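Type IV pilus biogenesis factor PilY1 (Pseudomonas aeruginosa, PDB 3HX6) primes type IV pilus assembly, takes part in adhesion to host cells and, apparently through calcium binding and release, supports twitching motility and regulates pilus retraction. Local coordinates at residues 249-254 / 278-283; 265-270 / 377-382. The protein carries 3 engineered substitutions. All coordinates share one frame; numbering follows the deposited sequence.

Interaction 1 (249-254 / 278-283); sequences NGLSSP and WRFDLI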
# COMPACT_ATOMS: atom_id res chain seq x y z
N ASN A 249 36.32 -16.64 -14.74
CA ASN A 249 35.66 -15.69 -13.85
C ASN A 249 34.67 -14.85 -14.66
O ASN A 249 34.68 -14.87 -15.89
CB ASN A 249 36.67 -14.77 -13.15
CG ASN A 249 36.12 -14.20 -11.84
OD1 ASN A 249 34.98 -14.48 -11.46
ND2 ASN A 249 36.93 -13.40 -11.15
N GLY A 250 33.83 -14.11 -13.94
CA GLY A 250 32.83 -13.26 -14.55
C GLY A 250 32.17 -12.54 -13.39
O GLY A 250 31.96 -13.14 -12.33
N LEU A 251 31.85 -11.26 -13.55
CA LEU A 251 31.22 -10.52 -12.46
C LEU A 251 29.70 -10.66 -12.53
O LEU A 251 29.12 -10.59 -13.60
CB LEU A 251 31.61 -9.04 -12.52
CG LEU A 251 31.28 -8.28 -11.24
CD1 LEU A 251 32.15 -8.82 -10.11
CD2 LEU A 251 31.52 -6.79 -11.43
N SER A 252 29.07 -10.83 -11.37
CA SER A 252 27.62 -11.00 -11.31
C SER A 252 26.86 -9.71 -11.00
O SER A 252 27.41 -8.61 -11.08
CB SER A 252 27.27 -12.07 -10.28
OG SER A 252 27.92 -13.29 -10.60
N SER A 253 25.58 -9.86 -10.63
CA SER A 253 24.70 -8.74 -10.33
C SER A 253 25.21 -7.83 -9.23
O SER A 253 25.48 -8.27 -8.11
CB SER A 253 23.31 -9.25 -9.94
OG SER A 253 22.87 -10.25 -10.84
N PRO A 254 25.34 -6.52 -9.51
CA PRO A 254 25.83 -5.63 -8.46
C PRO A 254 24.72 -5.04 -7.62
O PRO A 254 23.55 -5.03 -8.03
CB PRO A 254 26.55 -4.54 -9.25
CG PRO A 254 25.66 -4.41 -10.46
CD PRO A 254 25.34 -5.86 -10.83
N TRP A 278 33.25 -8.34 -4.42
CA TRP A 278 33.98 -7.10 -4.67
C TRP A 278 33.22 -5.84 -4.32
O TRP A 278 31.99 -5.82 -4.36
CB TRP A 278 34.36 -7.00 -6.15
CG TRP A 278 35.12 -8.15 -6.69
CD1 TRP A 278 34.62 -9.22 -7.38
CD2 TRP A 278 36.53 -8.38 -6.56
NE1 TRP A 278 35.64 -10.10 -7.70
CE2 TRP A 278 36.82 -9.60 -7.20
CE3 TRP A 278 37.58 -7.66 -5.96
CZ2 TRP A 278 38.12 -10.13 -7.27
CZ3 TRP A 278 38.87 -8.19 -6.02
CH2 TRP A 278 39.13 -9.41 -6.67
N ARG A 279 33.95 -4.80 -3.95
CA ARG A 279 33.33 -3.51 -3.72
C ARG A 279 34.06 -2.57 -4.66
O ARG A 279 35.26 -2.75 -4.93
CB ARG A 279 33.47 -2.99 -2.29
CG ARG A 279 32.49 -1.84 -2.03
CD ARG A 279 32.71 -1.14 -0.70
NE ARG A 279 33.85 -0.24 -0.74
CZ ARG A 279 34.27 0.48 0.29
NH1 ARG A 279 33.63 0.40 1.46
NH2 ARG A 279 35.31 1.29 0.17
N PHE A 280 33.34 -1.59 -5.17
CA PHE A 280 33.90 -0.62 -6.09
C PHE A 280 33.56 0.76 -5.54
O PHE A 280 32.44 0.98 -5.08
CB PHE A 280 33.27 -0.78 -7.48
CG PHE A 280 33.44 -2.16 -8.07
CD1 PHE A 280 34.47 -2.43 -8.96
CD2 PHE A 280 32.57 -3.20 -7.73
CE1 PHE A 280 34.64 -3.70 -9.51
CE2 PHE A 280 32.72 -4.48 -8.27
CZ PHE A 280 33.76 -4.73 -9.16
N ASP A 281 34.53 1.66 -5.56
CA ASP A 281 34.32 3.02 -5.10
C ASP A 281 33.83 3.81 -6.30
O ASP A 281 34.53 3.91 -7.30
CB ASP A 281 35.63 3.65 -4.60
CG ASP A 281 36.12 3.05 -3.29
OD1 ASP A 281 37.24 3.41 -2.87
OD2 ASP A 281 35.40 2.22 -2.69
N LEU A 282 32.61 4.34 -6.21
CA LEU A 282 32.07 5.12 -7.31
C LEU A 282 32.06 6.59 -6.91
O LEU A 282 31.09 7.30 -7.15
CB LEU A 282 30.65 4.64 -7.67
CG LEU A 282 30.53 3.15 -8.04
CD1 LEU A 282 29.10 2.84 -8.52
CD2 LEU A 282 31.55 2.79 -9.13
N ILE A 283 33.15 7.02 -6.27
CA ILE A 283 33.33 8.40 -5.84
C ILE A 283 34.75 8.83 -6.22
O ILE A 283 35.60 7.99 -6.52
CB ILE A 283 33.16 8.56 -4.31
CG1 ILE A 283 34.08 7.59 -3.58
CG2 ILE A 283 31.70 8.35 -3.92
CD1 ILE A 283 34.10 7.77 -2.08
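L251 meets W278 and F280 on one face of a four-stranded blade of the PilY1 beta-propeller, where strand 251-257 comes first and strand 276-281 third. Strand 267-272 runs between them, which accounts for the 8.9 Å from L251 CA to W278 CA and for the lack of hydrogen bonds across the contact. Ahead of the strand, N249 turns its amide oxygen back on its neighbour, in a weak bond of 2.8 Å from G250 N to N249 OD1. Its ND2 goes to D272 OD1, the same oxygen that takes W278 NE1, and both polar groups are thereby satisfied beside the apolar patch. L251 follows with CG anti to the backbone N (chi1 -166°), a setting that spreads its two methyls toward the two rings. CD1 of L251 lies 3.7 Å from W278 CD1, on the pyrrole part of the indole, while L251 CD2 is 3.8 Å from F280 CZ; both approaches are oblique. S252 OG bonds to Y216 OH and I328 O, and S253 OG to K197 N. L225 of the preceding blade touches L251, P254 and F280, which makes this patch part of the packing between blades. On the other face of the third strand, R279 NH2 reaches the syn side of D281 OD2 at 3.0 Å in a salt bridge.

Interaction 2 (265-270 / 377-382); sequences ADYAYA and KGEAAG. With CA (calcium ion), chain C.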
# COMPACT_ATOMS: atom_id res chain seq x y z
N ALA A 265 24.50 6.95 -6.35
CA ALA A 265 25.27 5.78 -5.91
C ALA A 265 26.70 6.12 -5.52
O ALA A 265 27.41 6.83 -6.24
CB ALA A 265 25.27 4.73 -7.01
N ASP A 266 27.14 5.60 -4.37
CA ASP A 266 28.49 5.86 -3.88
C ASP A 266 29.42 4.67 -4.01
O ASP A 266 30.61 4.84 -4.29
CB ASP A 266 28.42 6.31 -2.43
CG ASP A 266 27.49 7.48 -2.23
OD1 ASP A 266 27.70 8.52 -2.90
OD2 ASP A 266 26.55 7.37 -1.42
N TYR A 267 28.88 3.47 -3.81
CA TYR A 267 29.65 2.23 -3.92
C TYR A 267 28.82 1.20 -4.66
O TYR A 267 27.61 1.34 -4.79
CB TYR A 267 29.95 1.62 -2.54
CG TYR A 267 30.73 2.48 -1.57
CD1 TYR A 267 32.10 2.70 -1.75
CD2 TYR A 267 30.11 3.03 -0.45
CE1 TYR A 267 32.83 3.44 -0.82
CE2 TYR A 267 30.83 3.77 0.47
CZ TYR A 267 32.18 3.97 0.29
OH TYR A 267 32.88 4.70 1.21
N ALA A 268 29.48 0.14 -5.11
CA ALA A 268 28.81 -0.95 -5.78
C ALA A 268 29.44 -2.20 -5.20
O ALA A 268 30.65 -2.23 -4.95
CB ALA A 268 29.05 -0.89 -7.30
N TYR A 269 28.62 -3.21 -4.95
CA TYR A 269 29.10 -4.48 -4.41
C TYR A 269 28.64 -5.56 -5.38
O TYR A 269 27.50 -5.55 -5.83
CB TYR A 269 28.50 -4.76 -3.03
CG TYR A 269 28.95 -3.84 -1.93
CD1 TYR A 269 28.36 -2.58 -1.75
CD2 TYR A 269 29.93 -4.24 -1.02
CE1 TYR A 269 28.72 -1.76 -0.68
CE2 TYR A 269 30.30 -3.42 0.05
CZ TYR A 269 29.69 -2.18 0.21
OH TYR A 269 30.03 -1.40 1.30
N ALA A 270 29.52 -6.50 -5.69
CA ALA A 270 29.17 -7.57 -6.61
C ALA A 270 30.05 -8.79 -6.42
O ALA A 270 31.26 -8.67 -6.22
CB ALA A 270 29.29 -7.05 -8.06
N LYS A 377 32.18 5.04 4.95
CA LYS A 377 31.94 6.47 5.12
C LYS A 377 32.87 7.29 4.24
O LYS A 377 33.25 8.42 4.58
CB LYS A 377 32.12 6.85 6.59
CG LYS A 377 31.08 7.83 7.10
CD LYS A 377 30.86 7.66 8.60
CE LYS A 377 32.11 8.00 9.40
NZ LYS A 377 32.38 9.46 9.41
N GLY A 378 33.24 6.72 3.10
CA GLY A 378 34.11 7.43 2.17
C GLY A 378 35.59 7.42 2.50
O GLY A 378 36.36 8.15 1.88
N GLU A 379 36.00 6.62 3.48
CA GLU A 379 37.42 6.54 3.83
C GLU A 379 38.18 6.01 2.61
O GLU A 379 37.59 5.35 1.75
CB GLU A 379 37.64 5.59 5.01
CG GLU A 379 36.79 5.90 6.23
CD GLU A 379 35.49 5.13 6.27
OE1 GLU A 379 34.96 4.79 5.19
OE2 GLU A 379 34.99 4.86 7.38
N ALA A 380 39.47 6.29 2.54
CA ALA A 380 40.29 5.81 1.43
C ALA A 380 40.15 4.30 1.30
O ALA A 380 40.10 3.77 0.19
CB ALA A 380 41.75 6.20 1.64
N ALA A 381 40.09 3.61 2.43
CA ALA A 381 39.96 2.15 2.44
C ALA A 381 40.92 1.50 1.46
O ALA A 381 40.50 0.82 0.53
CB ALA A 381 38.52 1.76 2.09
N GLY A 382 42.22 1.72 1.68
CA GLY A 382 43.23 1.15 0.80
C GLY A 382 43.28 -0.36 0.88
O GLY A 382 43.86 -1.02 0.01
CA CA C . 25.19 9.21 -2.36
O HOH W 1 35.20 3.83 1.83
O HOH W 2 26.23 11.22 -3.16
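The ring of Y267 carries the guanidinium group of R279 over one face in a cation-pi contact, has the D281 carboxylate beside its CE1 edge, and meets the loop 377-382 with its hydroxyl end. Here a propeller strand, 267-272, is joined to the loop between strands 367-373 and 392-405. G378 N lies near the plane of the ring and donates to Y267 OH at 2.8 Å, along a bent path with an angle of 134° at the hydrogen. With CG anti to the carbonyl carbon (chi1 -59°), the ring projects from the strand toward this loop. G378 has a left-handed backbone (phi 80°), a conformation favoured by glycine. E379 folds its side chain back so that OE1 receives K377 N from above the carboxylate plane, at 2.8 Å, a bond within the loop between the residues on either side of G378.

Just before Y267, D266 binds the calcium ion through both carboxylate oxygens, OD2 at 2.5 Å and OD1 at 2.7 Å. D258, N260, D262, the carbonyl of V264 and a water complete the site, with the alternating ligand spacing of an EF-hand-like loop. The metal loop runs straight into the strand, and at the junction D266 and Y267 both face A257 in a classic beta bulge. The hydroxyl of Y267 is gripped twice: besides accepting from G378, Y267 OH donates to a water oxygen at 2.6 Å, and that water donates to E379 O at 2.8 Å.

From the N terminus the segments come in the order 249-254, 265-270, 278-283 and 377-382, so the two contacts cross along the chain. Interaction 1 closes a short loop within one propeller blade, and this loop includes the calcium-binding turn and strand 267-272. Interaction 2 starts from that strand and closes a far longer loop, reaching past the blade's last strand, 307-317, to the connection after strand 367-373. Backbone contacts that are probably hydrogen bonds, W278 N to A270 O and F280 N to A268 O, join the two directly. Together they link the inter-blade apolar packing, the calcium site and the 377-382 loop.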